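Local structure of MarR family transcriptional regulator (5HLI) at residues 54-58 / 96-101. The protein probably binds DNA as a redox-sensing transcriptional regulator of the MarR family. The protein carries 1 engineered substitution. Residues are numbered along the deposited sequence; the frame is centred on the assembly and turned at random.
Sequences NPQTL and QLIITL
Gln56 and Ile99 pair their backbones in both directions, Gln56 N to Ile99 O at 3.1 Å and Ile99 N to Gln56 O at 2.7 Å, the hydrogen-bonded pair that joins short strand 56-57 antiparallel to strand 97-101. Strand 85-89 lies along the other edge of 97-101, completing the three-stranded sheet of the winged helix-turn-helix domain. Where 56-57 runs into helix 58-65 the ladder continues: Leu58 N donates to Leu97 O (2.8 Å), and Thr57 CA leans on the same oxygen with a C-H...O contact. A chi1 of 64° turns Thr57 OG1 to Ser60 N, which it N-caps.

The tight side carries Leu58, Leu97, Ile99 and Leu101. Leu58 and Leu97 meet CB to CB at 3.9 Å and again through their CD2 methyls, while Ile99 and Leu58 reach Leu76 of helix 69-81. Leu101 packs against Leu50 and Trp51 of helix 41-52, its CD1 against Asn54 CG. The Gln56 amide turns away from strand 97-101 to bond Glu53 O, Thr49 OG1 and Ser60 OG.

The Thr57 and Ile98 face is looser and more open: Thr57 CG2 touches the Gln96 side-chain amide, nearest at OE1 (3.7 Å). Pro55, which follows a cis peptide bond, sets CB 3.2 Å from Ile99 O and touches Ile98 CG2 more loosely. At the Leu101 end of the strand Asn54 stands in for a backbone partner. Its amide swings away from its own backbone N (chi1 168°), and OD1 takes Leu101 N at 3.0 Å in a nearly straight bond (172°), the donor tilted from the amide plane; a water links Asn54 ND2 to Leu101 O. Backbone and side-chain amide bonds thus fix the register from Leu97 to Leu101, tying the start of helix 58-65 to the wing strand through directional bonds along one edge and leucine and isoleucine packing on the Gln56 and Ile99 face.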
ATOM      1  N   ASN A  54      10.450 -23.361 -12.894  1.00 25.24           N
ATOM      2  CA  ASN A  54       9.326 -24.130 -13.419  1.00 27.08           C
ATOM      3  C   ASN A  54       9.840 -25.422 -14.046  1.00 30.17           C
ATOM      4  O   ASN A  54      10.766 -25.383 -14.852  1.00 29.77           O
ATOM      5  CB  ASN A  54       8.549 -23.301 -14.447  1.00 29.29           C
ATOM      6  CG  ASN A  54       7.551 -24.126 -15.239  1.00 34.24           C
ATOM      7  OD1 ASN A  54       6.533 -24.574 -14.709  1.00 28.02           O
ATOM      8  ND2 ASN A  54       7.834 -24.317 -16.523  1.00 28.32           N
ATOM      9  N   PRO A  55       9.252 -26.573 -13.674  1.00 27.50           N
ATOM     10  CA  PRO A  55       8.136 -26.745 -12.736  1.00 28.68           C
ATOM     11  C   PRO A  55       8.540 -26.629 -11.266  1.00 27.12           C
ATOM     12  O   PRO A  55       9.720 -26.486 -10.952  1.00 22.56           O
ATOM     13  CB  PRO A  55       7.659 -28.165 -13.039  1.00 27.89           C
ATOM     14  CG  PRO A  55       8.912 -28.878 -13.419  1.00 30.20           C
ATOM     15  CD  PRO A  55       9.709 -27.867 -14.212  1.00 31.63           C
ATOM     16  N   GLN A  56       7.544 -26.684 -10.384  1.00 23.19           N
ATOM     17  CA  GLN A  56       7.748 -26.714  -8.945  1.00 23.85           C
ATOM     18  C   GLN A  56       6.700 -27.614  -8.317  1.00 25.06           C
ATOM     19  O   GLN A  56       5.566 -27.698  -8.797  1.00 25.66           O
ATOM     20  CB  GLN A  56       7.640 -25.324  -8.303  1.00 20.14           C
ATOM     21  CG  GLN A  56       8.824 -24.414  -8.518  1.00 20.84           C
ATOM     22  CD  GLN A  56       8.724 -23.164  -7.677  1.00 22.38           C
ATOM     23  OE1 GLN A  56       8.533 -23.238  -6.463  1.00 22.47           O
ATOM     24  NE2 GLN A  56       8.837 -22.006  -8.316  1.00 24.33           N
ATOM     25  N   THR A  57       7.082 -28.280  -7.234  1.00 24.31           N
ATOM     26  CA  THR A  57       6.086 -28.982  -6.447  1.00 18.06           C
ATOM     27  C   THR A  57       5.260 -27.979  -5.649  1.00 21.83           C
ATOM     28  O   THR A  57       5.642 -26.819  -5.472  1.00 19.93           O
ATOM     29  CB  THR A  57       6.742 -29.992  -5.506  1.00 24.43           C
ATOM     30  OG1 THR A  57       7.564 -29.300  -4.558  1.00 24.60           O
ATOM     31  CG2 THR A  57       7.590 -30.991  -6.292  1.00 25.69           C
ATOM     32  N   LEU A  58       4.099 -28.440  -5.185  1.00 22.86           N
ATOM     33  CA  LEU A  58       3.274 -27.622  -4.304  1.00 22.32           C
ATOM     34  C   LEU A  58       4.050 -27.196  -3.062  1.00 25.60           C
ATOM     35  O   LEU A  58       3.958 -26.041  -2.627  1.00 22.46           O
ATOM     36  CB  LEU A  58       2.013 -28.398  -3.927  1.00 22.42           C
ATOM     37  CG  LEU A  58       1.170 -27.936  -2.739  1.00 35.46           C
ATOM     38  CD1 LEU A  58       0.599 -26.568  -2.991  1.00 24.70           C
ATOM     39  CD2 LEU A  58       0.056 -28.930  -2.481  1.00 36.30           C
ATOM     40  N   GLN A  96       3.941 -36.241  -4.777  1.00 29.65           N
ATOM     41  CA  GLN A  96       3.959 -34.791  -4.803  1.00 32.96           C
ATOM     42  C   GLN A  96       2.926 -34.270  -5.798  1.00 28.57           C
ATOM     43  O   GLN A  96       2.430 -35.001  -6.660  1.00 26.41           O
ATOM     44  CB  GLN A  96       5.350 -34.279  -5.173  1.00 31.91           C
ATOM     45  CG  GLN A  96       6.456 -34.758  -4.246  1.00 37.50           C
ATOM     46  CD  GLN A  96       7.834 -34.590  -4.855  1.00 40.88           C
ATOM     47  OE1 GLN A  96       8.000 -34.662  -6.072  1.00 45.15           O
ATOM     48  NE2 GLN A  96       8.832 -34.362  -4.009  1.00 41.42           N
ATOM     49  N   LEU A  97       2.594 -32.991  -5.657  1.00 27.37           N
ATOM     50  CA  LEU A  97       1.775 -32.287  -6.634  1.00 27.15           C
ATOM     51  C   LEU A  97       2.710 -31.410  -7.456  1.00 27.07           C
ATOM     52  O   LEU A  97       3.245 -30.419  -6.950  1.00 26.23           O
ATOM     53  CB  LEU A  97       0.686 -31.457  -5.957  1.00 24.22           C
ATOM     54  CG  LEU A  97      -0.303 -30.775  -6.912  1.00 26.09           C
ATOM     55  CD1 LEU A  97      -1.189 -31.803  -7.600  1.00 25.42           C
ATOM     56  CD2 LEU A  97      -1.142 -29.738  -6.174  1.00 21.74           C
ATOM     57  N   ILE A  98       2.922 -31.782  -8.714  1.00 23.40           N
ATOM     58  CA  ILE A  98       3.841 -31.065  -9.589  1.00 22.32           C
ATOM     59  C   ILE A  98       3.056 -30.010 -10.360  1.00 24.87           C
ATOM     60  O   ILE A  98       2.080 -30.329 -11.049  1.00 23.40           O
ATOM     61  CB  ILE A  98       4.566 -32.025 -10.543  1.00 28.24           C
ATOM     62  CG1 ILE A  98       5.412 -33.022  -9.745  1.00 31.23           C
ATOM     63  CG2 ILE A  98       5.430 -31.248 -11.528  1.00 29.72           C
ATOM     64  CD1 ILE A  98       6.115 -34.047 -10.603  1.00 38.33           C
ATOM     65  N   ILE A  99       3.482 -28.755 -10.243  1.00 21.07           N
ATOM     66  CA  ILE A  99       2.830 -27.629 -10.903  1.00 20.52           C
ATOM     67  C   ILE A  99       3.689 -27.205 -12.083  1.00 25.93           C
ATOM     68  O   ILE A  99       4.880 -26.917 -11.921  1.00 22.62           O
ATOM     69  CB  ILE A  99       2.620 -26.458  -9.927  1.00 21.52           C
ATOM     70  CG1 ILE A  99       1.854 -26.933  -8.692  1.00 21.23           C
ATOM     71  CG2 ILE A  99       1.892 -25.311 -10.616  1.00 22.60           C
ATOM     72  CD1 ILE A  99       0.487 -27.511  -9.006  1.00 18.72           C
ATOM     73  N   THR A 100       3.090 -27.168 -13.272  1.00 22.07           N
ATOM     74  CA  THR A 100       3.809 -26.819 -14.489  1.00 23.39           C
ATOM     75  C   THR A 100       3.026 -25.764 -15.252  1.00 21.09           C
ATOM     76  O   THR A 100       1.814 -25.902 -15.444  1.00 25.73           O
ATOM     77  CB  THR A 100       4.032 -28.052 -15.374  1.00 28.59           C
ATOM     78  OG1 THR A 100       4.505 -29.140 -14.568  1.00 27.72           O
ATOM     79  CG2 THR A 100       5.056 -27.750 -16.456  1.00 32.93           C
ATOM     80  N   LEU A 101       3.719 -24.715 -15.686  1.00 21.58           N
ATOM     81  CA  LEU A 101       3.087 -23.691 -16.508  1.00 26.46           C
ATOM     82  C   LEU A 101       2.590 -24.291 -17.817  1.00 24.97           C
ATOM     83  O   LEU A 101       3.274 -25.102 -18.446  1.00 27.44           O
ATOM     84  CB  LEU A 101       4.079 -22.563 -16.800  1.00 24.77           C
ATOM     85  CG  LEU A 101       4.493 -21.643 -15.647  1.00 25.76           C
ATOM     86  CD1 LEU A 101       5.757 -20.881 -16.013  1.00 23.79           C
ATOM     87  CD2 LEU A 101       3.368 -20.677 -15.307  1.00 21.51           C
TER
HETATM   88  O   HOH W   1       5.902 -24.956 -18.932  1.00 38.56           O